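Putative tryptophan halogenase (Xanthomonas campestris pv. campestris, PDB 6Y1W) is a putative flavin-dependent tryptophan halogenase, probably using FAD to halogenate its substrate, and was crystallised here without the cofactor. Local coordinates at residues A[92-97]-A[264-269]; A[344-349]-A[394-399]; A[389-394]-A[443-448]. One frame throughout, in Å; residues are numbered along the deposited sequence.

Contact 1 (A[92-97]-A[264-269]); sequences IAFEHW and TRARAD. With BUD ((2S,3S)-butane-2,3-diol), chain J; BUD ((2S,3S)-butane-2,3-diol), chain I.
Two adjacent parallel strands of the seven-stranded mixed sheet meet where 92-97 runs beside 264-269, their axes 4.6 Å apart and 16° from parallel. A93 N gives its hydrogen to T264 O and A93 O takes one from A266 N; two residues on, E95 repeats the pattern with A266 O and A268 N. A266 O serves two donors: E95 N on one side of its carbonyl plane and, from the other, W97 NE1 at 3.0 Å, an indole N-H that comes in above the plane instead of on a lone pair. With the indole held this way, A268 CB sits over its five-membered ring, 3.7 Å from the centroid, a CH-pi contact; F94 CD1 lies on the opposite face. On the same side of the sheet, A266 CB touches F94 CE1 at 3.7 Å and I92 CG2 at 3.8 Å.

The other face is charged. R267 grips E95 side-on, with NE 2.7 Å and NH2 3.0 Å from E95 OE1, carboxylate and guanidinium only 10° out of plane with each other. A bend at chi3 (-76°) in R267, otherwise extended, turns NE and NH2 to that oxygen. A water bonds E95 OE2, and the R265 guanidinium lies over that of R267, its charge probably offset by the same glutamate.

Past the strand end, a butanediol methyl, C4, covers one face of the H96 ring, whose ND1 is bonded to D101; D269 OD2 accepts from O2 of a second butanediol. Strand 102-107 continues the sheet beyond 92-97 and strand 272-278 beyond 264-269, while the F94 and W97 rings pack against H395 and Y396 of helix 371-397.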
loop_
_atom_site.group_PDB
_atom_site.type_symbol
_atom_site.label_atom_id
_atom_site.label_comp_id
_atom_site.label_asym_id
_atom_site.label_seq_id
_atom_site.Cartn_x
_atom_site.Cartn_y
_atom_site.Cartn_z
ATOM N N ILE A 92 3.164 -0.039 -24.001
ATOM C CA ILE A 92 4.257 0.678 -24.663
ATOM C C ILE A 92 5.169 -0.368 -25.295
ATOM O O ILE A 92 5.614 -1.306 -24.608
ATOM C CB ILE A 92 5.088 1.521 -23.678
ATOM C CG1 ILE A 92 4.177 2.556 -22.982
ATOM C CG2 ILE A 92 6.215 2.261 -24.380
ATOM C CD1 ILE A 92 4.887 3.421 -21.927
ATOM N N ALA A 93 5.487 -0.196 -26.583
ATOM C CA ALA A 93 6.440 -1.087 -27.238
ATOM C C ALA A 93 7.829 -0.484 -27.109
ATOM O O ALA A 93 8.094 0.615 -27.635
ATOM C CB ALA A 93 6.059 -1.306 -28.705
ATOM N N PHE A 94 8.708 -1.187 -26.376
ATOM C CA PHE A 94 10.071 -0.719 -26.140
ATOM C C PHE A 94 10.992 -1.383 -27.143
ATOM O O PHE A 94 11.252 -2.583 -27.048
ATOM C CB PHE A 94 10.509 -1.036 -24.710
ATOM C CG PHE A 94 9.956 -0.057 -23.709
ATOM C CD1 PHE A 94 10.595 1.180 -23.537
ATOM C CD2 PHE A 94 8.762 -0.300 -23.038
ATOM C CE1 PHE A 94 10.060 2.157 -22.649
ATOM C CE2 PHE A 94 8.239 0.661 -22.126
ATOM C CZ PHE A 94 8.880 1.892 -21.959
ATOM N N GLU A 95 11.454 -0.608 -28.110
ATOM C CA GLU A 95 12.326 -1.106 -29.175
ATOM C C GLU A 95 13.760 -0.628 -28.965
ATOM O O GLU A 95 13.997 0.566 -28.730
ATOM C CB GLU A 95 11.795 -0.653 -30.531
ATOM C CG GLU A 95 10.442 -1.234 -30.867
ATOM C CD GLU A 95 9.900 -0.781 -32.208
ATOM O OE1 GLU A 95 10.455 0.168 -32.794
ATOM O OE2 GLU A 95 8.921 -1.402 -32.683
ATOM N N HIS A 96 14.719 -1.582 -29.042
ATOM C CA HIS A 96 16.159 -1.308 -29.035
ATOM C C HIS A 96 16.678 -0.907 -27.647
ATOM O O HIS A 96 17.753 -0.295 -27.549
ATOM C CB HIS A 96 16.578 -0.220 -30.058
ATOM C CG HIS A 96 16.263 -0.541 -31.498
ATOM N ND1 HIS A 96 16.812 -1.614 -32.183
ATOM C CD2 HIS A 96 15.523 0.147 -32.402
ATOM C CE1 HIS A 96 16.371 -1.600 -33.432
ATOM N NE2 HIS A 96 15.599 -0.536 -33.593
ATOM N N TRP A 97 15.941 -1.212 -26.568
ATOM C CA TRP A 97 16.393 -0.853 -25.225
ATOM C C TRP A 97 17.297 -1.938 -24.638
ATOM O O TRP A 97 18.405 -1.639 -24.162
ATOM C CB TRP A 97 15.176 -0.594 -24.295
ATOM C CG TRP A 97 14.484 0.700 -24.632
ATOM C CD1 TRP A 97 13.522 0.904 -25.589
ATOM C CD2 TRP A 97 14.707 1.979 -24.014
ATOM N NE1 TRP A 97 13.171 2.228 -25.632
ATOM C CE2 TRP A 97 13.871 2.912 -24.678
ATOM C CE3 TRP A 97 15.533 2.427 -22.977
ATOM C CZ2 TRP A 97 13.841 4.259 -24.349
ATOM C CZ3 TRP A 97 15.521 3.773 -22.663
ATOM C CH2 TRP A 97 14.671 4.677 -23.341
ATOM N N THR A 264 1.734 2.868 -27.424
ATOM C CA THR A 264 2.707 3.935 -27.630
ATOM C C THR A 264 4.020 3.268 -27.981
ATOM O O THR A 264 4.346 2.231 -27.406
ATOM C CB THR A 264 2.842 4.745 -26.335
ATOM O OG1 THR A 264 1.619 5.451 -26.083
ATOM C CG2 THR A 264 4.040 5.702 -26.415
ATOM N N ARG A 265 4.757 3.832 -28.939
ATOM C CA ARG A 265 6.060 3.271 -29.283
ATOM C C ARG A 265 7.159 4.107 -28.652
ATOM O O ARG A 265 7.122 5.336 -28.725
ATOM C CB ARG A 265 6.238 3.187 -30.801
ATOM C CG ARG A 265 7.433 2.317 -31.223
ATOM C CD ARG A 265 7.424 2.149 -32.741
ATOM N NE ARG A 265 7.959 3.335 -33.398
ATOM C CZ ARG A 265 7.828 3.592 -34.695
ATOM N NH1 ARG A 265 7.159 2.728 -35.466
ATOM N NH2 ARG A 265 8.379 4.695 -35.208
ATOM N N ALA A 266 8.133 3.426 -28.020
ATOM C CA ALA A 266 9.310 4.060 -27.417
ATOM C C ALA A 266 10.537 3.416 -28.042
ATOM O O ALA A 266 10.949 2.328 -27.617
ATOM C CB ALA A 266 9.325 3.860 -25.903
ATOM N N ARG A 267 11.122 4.077 -29.052
ATOM C CA ARG A 267 12.167 3.448 -29.857
ATOM C C ARG A 267 13.504 4.080 -29.496
ATOM O O ARG A 267 13.761 5.234 -29.866
ATOM C CB ARG A 267 11.878 3.622 -31.340
ATOM C CG ARG A 267 13.014 3.003 -32.225
ATOM C CD ARG A 267 12.683 3.216 -33.715
ATOM N NE ARG A 267 11.635 2.266 -34.088
ATOM C CZ ARG A 267 11.068 2.236 -35.289
ATOM N NH1 ARG A 267 11.436 3.127 -36.217
ATOM N NH2 ARG A 267 10.150 1.317 -35.557
ATOM N N ALA A 268 14.372 3.305 -28.835
ATOM C CA ALA A 268 15.677 3.831 -28.445
ATOM C C ALA A 268 16.588 3.987 -29.660
ATOM O O ALA A 268 16.496 3.233 -30.624
ATOM C CB ALA A 268 16.338 2.905 -27.432
ATOM N N ASP A 269 17.464 4.994 -29.595
ATOM C CA ASP A 269 18.440 5.246 -30.649
ATOM C C ASP A 269 19.821 5.341 -29.990
ATOM O O ASP A 269 20.062 4.671 -28.983
ATOM C CB ASP A 269 18.080 6.519 -31.429
ATOM C CG ASP A 269 18.705 6.535 -32.820
ATOM O OD1 ASP A 269 18.220 5.778 -33.699
ATOM O OD2 ASP A 269 19.706 7.274 -32.997
HETATM C C1 BUD J . 19.954 1.529 -35.309
HETATM O O1 BUD J . 21.131 3.543 -34.566
HETATM C C2 BUD J . 20.069 2.663 -34.289
HETATM O O2 BUD J . 20.737 3.141 -32.097
HETATM C C3 BUD J . 20.370 2.076 -32.919
HETATM C C4 BUD J . 19.123 1.431 -32.317
HETATM C C1 BUD I . 21.185 12.334 -32.511
HETATM O O1 BUD I . 22.057 10.143 -32.568
HETATM C C2 BUD I . 21.381 11.043 -31.742
HETATM O O2 BUD I . 20.110 9.151 -31.027
HETATM C C3 BUD I . 19.995 10.483 -31.405
HETATM C C4 BUD I . 19.411 11.247 -30.219
HETATM O O HOH W 1 8.130 -1.149 -35.140
#

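Contact 2 (A[344-349]-A[394-399]); sequences EPIEST and LHYHAT
E347 and H395 close one end of this contact with a short bond: H395 NE2 donates to E347 OE2 at 2.6 Å, the N-H pointing at the oxygen within 16° of straight. The carboxylate uses its anti lone pair, on the side away from OE1, and lies nearly in the imidazole plane, so the two flat groups meet edge on although the side chains cross at about a right angle. A bend in E347 at chi2 (-75°) swings the carboxylate over to the ring. H395 ND1 is held by Q452, which fixes the ring's rotation, and E347 OE2 takes a second hydrogen bond from H106.

At the other end Y396 OH gives its hydrogen to E344 OE1, 2.5 Å away, on the syn side and somewhat out of the carboxylate plane. E344 and Y396 approach from opposite directions, and W273 NE1 also bonds OE1, so two donors share that buried oxygen.

The loop 344-349, which leads from strand 341-342 into helix 350-363, thus faces the last turn of helix 371-397. E347 is a predicted tryptophan-binding residue, so the histidine bond and H106 would probably help to set its carboxylate in the substrate pocket, close to where the neighbouring S348 OG bonds K89, the predicted active-site lysine.

Between the two polar ends I346 slides past H395, with CD1 tightly seated 3.5 Å from H395 CB and 3.6 Å from H395 CG. Toward Y396 the fit is looser: the same methyl stays 4.4 Å from Y396 CE2, and the nearest pair of alpha carbons, I346 and H395, is 8.5 Å apart. Side chains alone cover that distance, and W97 of strand 91-99 packs on I346 as well.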
loop_
_atom_site.group_PDB
_atom_site.type_symbol
_atom_site.label_atom_id
_atom_site.label_comp_id
_atom_site.label_asym_id
_atom_site.label_seq_id
_atom_site.Cartn_x
_atom_site.Cartn_y
_atom_site.Cartn_z
ATOM N N GLU A 344 10.922 12.537 -18.006
ATOM C CA GLU A 344 10.625 12.339 -19.422
ATOM C C GLU A 344 9.464 11.354 -19.641
ATOM O O GLU A 344 9.160 10.522 -18.775
ATOM C CB GLU A 344 11.882 11.820 -20.118
ATOM C CG GLU A 344 12.198 10.378 -19.759
ATOM C CD GLU A 344 13.638 10.034 -20.088
ATOM O OE1 GLU A 344 13.923 9.673 -21.267
ATOM O OE2 GLU A 344 14.487 10.192 -19.187
ATOM N N PRO A 345 8.773 11.438 -20.817
ATOM C CA PRO A 345 7.515 10.674 -20.987
ATOM C C PRO A 345 7.691 9.219 -21.362
ATOM O O PRO A 345 6.835 8.639 -22.055
ATOM C CB PRO A 345 6.794 11.441 -22.110
ATOM C CG PRO A 345 7.917 11.975 -22.949
ATOM C CD PRO A 345 8.976 12.405 -21.908
ATOM N N ILE A 346 8.773 8.603 -20.875
ATOM C CA ILE A 346 9.087 7.233 -21.259
ATOM C C ILE A 346 8.057 6.242 -20.736
ATOM O O ILE A 346 7.846 5.191 -21.349
ATOM C CB ILE A 346 10.504 6.893 -20.775
ATOM C CG1 ILE A 346 10.953 5.531 -21.277
ATOM C CG2 ILE A 346 10.567 6.855 -19.228
ATOM C CD1 ILE A 346 12.426 5.244 -20.909
ATOM N N GLU A 347 7.387 6.550 -19.616
ATOM C CA GLU A 347 6.315 5.716 -19.087
ATOM C C GLU A 347 5.011 6.503 -18.948
ATOM O O GLU A 347 4.147 6.136 -18.153
ATOM C CB GLU A 347 6.699 5.094 -17.730
ATOM C CG GLU A 347 7.688 3.916 -17.858
ATOM C CD GLU A 347 7.045 2.632 -18.377
ATOM O OE1 GLU A 347 5.790 2.542 -18.433
ATOM O OE2 GLU A 347 7.820 1.672 -18.761
ATOM N N SER A 348 4.846 7.584 -19.721
ATOM C CA SER A 348 3.568 8.299 -19.827
ATOM C C SER A 348 3.028 8.708 -18.458
ATOM O O SER A 348 1.860 8.480 -18.145
ATOM C CB SER A 348 2.493 7.487 -20.587
ATOM O OG SER A 348 3.010 6.786 -21.747
ATOM N N THR A 349 3.865 9.362 -17.657
ATOM C CA THR A 349 3.496 9.720 -16.286
ATOM C C THR A 349 3.136 11.203 -16.102
ATOM O O THR A 349 2.735 11.567 -14.995
ATOM C CB THR A 349 4.614 9.356 -15.299
ATOM O OG1 THR A 349 5.896 9.815 -15.780
ATOM C CG2 THR A 349 4.670 7.850 -15.051
ATOM N N LEU A 394 15.591 2.750 -14.347
ATOM C CA LEU A 394 15.695 1.352 -14.733
ATOM C C LEU A 394 15.764 1.171 -16.249
ATOM O O LEU A 394 16.547 0.351 -16.749
ATOM C CB LEU A 394 14.496 0.608 -14.154
ATOM C CG LEU A 394 14.291 -0.797 -14.664
ATOM C CD1 LEU A 394 15.456 -1.747 -14.286
ATOM C CD2 LEU A 394 12.988 -1.340 -14.116
ATOM N N HIS A 395 14.978 1.950 -17.000
ATOM C CA HIS A 395 14.967 1.780 -18.457
ATOM C C HIS A 395 16.335 2.049 -19.081
ATOM O O HIS A 395 16.689 1.406 -20.075
ATOM C CB HIS A 395 13.916 2.705 -19.069
ATOM C CG HIS A 395 12.544 2.101 -19.124
ATOM N ND1 HIS A 395 12.281 0.945 -19.841
ATOM C CD2 HIS A 395 11.368 2.479 -18.556
ATOM C CE1 HIS A 395 10.993 0.644 -19.723
ATOM N NE2 HIS A 395 10.415 1.561 -18.960
ATOM N N TYR A 396 17.092 3.000 -18.534
ATOM C CA TYR A 396 18.401 3.345 -19.080
ATOM C C TYR A 396 19.498 2.445 -18.533
ATOM O O TYR A 396 20.466 2.163 -19.255
ATOM C CB TYR A 396 18.745 4.806 -18.765
ATOM C CG TYR A 396 17.973 5.771 -19.627
ATOM C CD1 TYR A 396 18.360 6.008 -20.931
ATOM C CD2 TYR A 396 16.856 6.460 -19.130
ATOM C CE1 TYR A 396 17.682 6.908 -21.746
ATOM C CE2 TYR A 396 16.161 7.355 -19.961
ATOM C CZ TYR A 396 16.596 7.573 -21.254
ATOM O OH TYR A 396 15.965 8.454 -22.094
ATOM N N HIS A 397 19.379 2.005 -17.275
ATOM C CA HIS A 397 20.470 1.274 -16.622
ATOM C C HIS A 397 20.466 -0.203 -16.959
ATOM O O HIS A 397 21.542 -0.814 -17.045
ATOM C CB HIS A 397 20.381 1.439 -15.096
ATOM C CG HIS A 397 21.604 0.965 -14.353
ATOM N ND1 HIS A 397 22.855 1.500 -14.585
ATOM C CD2 HIS A 397 21.753 0.055 -13.355
ATOM C CE1 HIS A 397 23.727 0.938 -13.752
ATOM N NE2 HIS A 397 23.091 0.058 -12.999
ATOM N N ALA A 398 19.285 -0.802 -17.123
ATOM C CA ALA A 398 19.179 -2.225 -17.453
ATOM C C ALA A 398 19.294 -2.370 -18.969
ATOM O O ALA A 398 18.311 -2.278 -19.701
ATOM C CB ALA A 398 17.877 -2.803 -16.919
ATOM N N THR A 399 20.521 -2.561 -19.473
ATOM C CA THR A 399 20.682 -2.655 -20.921
ATOM C C THR A 399 21.924 -3.475 -21.208
ATOM O O THR A 399 22.886 -3.437 -20.430
ATOM C CB THR A 399 20.794 -1.283 -21.624
ATOM O OG1 THR A 399 20.932 -1.513 -23.030
ATOM C CG2 THR A 399 22.009 -0.470 -21.111
#

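Contact 3 (A[389-394]-A[443-448]); sequences RDFVIL and NSWIQV. With BUD ((2S,3S)-butane-2,3-diol), chain H.
F391 turns its ring edge to the face of the W445 indole in a T-shaped stack, with the F391 ring and W445 six-membered ring centroids 5.0 Å apart and their planes at 77°. F391 CD1 stands over the centre of the indole, and CE1 is 3.8 Å from W445 CD2. Elsewhere on the phenyl edge, near its plane, S444 O lies 3.6 Å from F391 CZ. L394 CD2 covers one face of the phenyl toward the rim, and F440 stacks on this ring too. With CG anti to the backbone N (chi1 -157°), F391 reaches across to the second helix, where CZ also meets V448 CG2 at 3.7 Å. L394 CD2 fills in beside it, 3.7 Å from V448 CG1 and 3.9 Å from W445 CZ3.

S444 OG is 2.5 Å from O2 of a butanediol, either of which may donate, and also bonds H106. No hydrogen bond joins the segments, whose short axes run 15° from parallel, 11.6 Å apart. This is near-parallel helix-helix packing, mainly through apolar and aromatic side chains; S444 lines the butanediol pocket and F391 lies close to E347, the predicted tryptophan-binding residue.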
loop_
_atom_site.group_PDB
_atom_site.type_symbol
_atom_site.label_atom_id
_atom_site.label_comp_id
_atom_site.label_asym_id
_atom_site.label_seq_id
_atom_site.Cartn_x
_atom_site.Cartn_y
_atom_site.Cartn_z
ATOM N N ARG A 389 10.727 7.903 -10.491
ATOM C CA ARG A 389 12.097 8.210 -10.916
ATOM C C ARG A 389 12.910 6.934 -11.065
ATOM O O ARG A 389 13.594 6.739 -12.088
ATOM C CB ARG A 389 12.763 9.157 -9.905
ATOM C CG ARG A 389 14.241 9.459 -10.260
ATOM C CD ARG A 389 15.014 9.861 -9.026
ATOM N NE ARG A 389 15.091 8.737 -8.108
ATOM C CZ ARG A 389 15.364 8.867 -6.805
ATOM N NH1 ARG A 389 15.599 10.102 -6.328
ATOM N NH2 ARG A 389 15.426 7.779 -6.005
ATOM N N ASP A 390 12.831 6.039 -10.058
ATOM C CA ASP A 390 13.647 4.824 -10.094
ATOM C C ASP A 390 13.275 3.966 -11.287
ATOM O O ASP A 390 14.140 3.321 -11.896
ATOM C CB ASP A 390 13.488 4.020 -8.801
ATOM C CG ASP A 390 14.257 4.625 -7.626
ATOM O OD1 ASP A 390 14.964 5.648 -7.816
ATOM O OD2 ASP A 390 14.081 4.076 -6.502
ATOM N N PHE A 391 11.983 3.924 -11.623
ATOM C CA PHE A 391 11.546 3.096 -12.733
ATOM C C PHE A 391 12.016 3.670 -14.072
ATOM O O PHE A 391 12.325 2.912 -15.008
ATOM C CB PHE A 391 10.014 2.967 -12.700
ATOM C CG PHE A 391 9.503 1.722 -13.422
ATOM C CD1 PHE A 391 9.372 0.523 -12.734
ATOM C CD2 PHE A 391 9.162 1.769 -14.780
ATOM C CE1 PHE A 391 8.910 -0.628 -13.402
ATOM C CE2 PHE A 391 8.703 0.650 -15.438
ATOM C CZ PHE A 391 8.569 -0.557 -14.758
ATOM N N VAL A 392 12.056 5.003 -14.189
ATOM C CA VAL A 392 12.593 5.632 -15.386
ATOM C C VAL A 392 14.080 5.334 -15.497
ATOM O O VAL A 392 14.571 4.950 -16.568
ATOM C CB VAL A 392 12.293 7.138 -15.354
ATOM C CG1 VAL A 392 13.039 7.903 -16.491
ATOM C CG2 VAL A 392 10.761 7.376 -15.404
ATOM N N ILE A 393 14.803 5.430 -14.370
ATOM C CA ILE A 393 16.233 5.094 -14.384
ATOM C C ILE A 393 16.456 3.658 -14.812
ATOM O O ILE A 393 17.391 3.355 -15.585
ATOM C CB ILE A 393 16.850 5.346 -13.003
ATOM C CG1 ILE A 393 16.838 6.838 -12.696
ATOM C CG2 ILE A 393 18.319 4.893 -12.991
ATOM C CD1 ILE A 393 17.143 7.160 -11.224
ATOM N N LEU A 394 15.591 2.750 -14.347
ATOM C CA LEU A 394 15.695 1.352 -14.733
ATOM C C LEU A 394 15.764 1.171 -16.249
ATOM O O LEU A 394 16.547 0.351 -16.749
ATOM C CB LEU A 394 14.496 0.608 -14.154
ATOM C CG LEU A 394 14.291 -0.797 -14.664
ATOM C CD1 LEU A 394 15.456 -1.747 -14.286
ATOM C CD2 LEU A 394 12.988 -1.340 -14.116
ATOM N N ASN A 443 3.662 -6.473 -12.048
ATOM C CA ASN A 443 3.721 -6.845 -13.464
ATOM C C ASN A 443 4.687 -5.946 -14.240
ATOM O O ASN A 443 5.361 -6.405 -15.185
ATOM C CB ASN A 443 2.321 -6.752 -14.101
ATOM C CG ASN A 443 2.326 -7.163 -15.583
ATOM O OD1 ASN A 443 2.514 -8.317 -15.885
ATOM N ND2 ASN A 443 2.119 -6.216 -16.480
ATOM N N SER A 444 4.703 -4.655 -13.903
ATOM C CA SER A 444 5.542 -3.692 -14.617
ATOM C C SER A 444 7.014 -3.954 -14.349
ATOM O O SER A 444 7.820 -4.010 -15.289
ATOM C CB SER A 444 5.194 -2.267 -14.181
ATOM O OG SER A 444 3.953 -1.877 -14.755
ATOM N N TRP A 445 7.380 -4.113 -13.065
ATOM C CA TRP A 445 8.765 -4.448 -12.711
ATOM C C TRP A 445 9.214 -5.725 -13.429
ATOM O O TRP A 445 10.342 -5.795 -13.953
ATOM C CB TRP A 445 8.896 -4.648 -11.186
ATOM C CG TRP A 445 8.890 -3.388 -10.399
ATOM C CD1 TRP A 445 7.846 -2.898 -9.650
ATOM C CD2 TRP A 445 9.972 -2.453 -10.239
ATOM N NE1 TRP A 445 8.211 -1.727 -9.049
ATOM C CE2 TRP A 445 9.500 -1.415 -9.401
ATOM C CE3 TRP A 445 11.282 -2.393 -10.730
ATOM C CZ2 TRP A 445 10.301 -0.325 -9.028
ATOM C CZ3 TRP A 445 12.080 -1.301 -10.372
ATOM C CH2 TRP A 445 11.584 -0.280 -9.523
ATOM N N ILE A 446 8.343 -6.745 -13.459
ATOM C CA ILE A 446 8.705 -8.017 -14.086
ATOM C C ILE A 446 8.859 -7.846 -15.589
ATOM O O ILE A 446 9.873 -8.234 -16.166
ATOM C CB ILE A 446 7.662 -9.110 -13.781
ATOM C CG1 ILE A 446 7.521 -9.346 -12.281
ATOM C CG2 ILE A 446 7.984 -10.408 -14.542
ATOM C CD1 ILE A 446 6.250 -10.128 -11.947
ATOM N N GLN A 447 7.865 -7.246 -16.250
ATOM C CA GLN A 447 7.959 -7.130 -17.707
ATOM C C GLN A 447 9.179 -6.313 -18.123
ATOM O O GLN A 447 9.875 -6.661 -19.090
ATOM C CB GLN A 447 6.689 -6.515 -18.296
ATOM C CG GLN A 447 5.456 -7.427 -18.259
ATOM C CD GLN A 447 4.323 -6.801 -19.085
ATOM O OE1 GLN A 447 4.412 -5.667 -19.462
ATOM N NE2 GLN A 447 3.270 -7.563 -19.349
ATOM N N VAL A 448 9.444 -5.204 -17.433
ATOM C CA VAL A 448 10.562 -4.369 -17.855
ATOM C C VAL A 448 11.902 -5.019 -17.505
ATOM O O VAL A 448 12.842 -4.974 -18.313
ATOM C CB VAL A 448 10.417 -2.970 -17.244
ATOM C CG1 VAL A 448 11.637 -2.149 -17.496
ATOM C CG2 VAL A 448 9.176 -2.314 -17.908
HETATM C C1 BUD H . 0.703 2.379 -15.264
HETATM O O1 BUD H . 2.627 1.100 -15.817
HETATM C C2 BUD H . 1.822 1.485 -14.727
HETATM O O2 BUD H . 2.199 -0.585 -13.452
HETATM C C3 BUD H . 1.219 0.246 -14.055
HETATM C C4 BUD H . 0.224 0.704 -12.981
#

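How the contacts relate
All three contacts are buried, though contact 1 has a partly exposed edge in its charged side chains. It is the one built on backbone hydrogen bonds, as befits paired strands; contact 2 relies on two short side-chain bonds to carboxylates, and contact 3 on apolar and aromatic packing. Contacts 2 and 3 both use helix 371-397 and overlap at L394, which works only in contact 3; H395 of contact 2 also packs on V448 of contact 3. Contacts 1 and 2 touch directly, and W97 O probably bonds T399 OG1 between them. Contacts 1 and 3 do not touch; contact 2 lies between them and touches both.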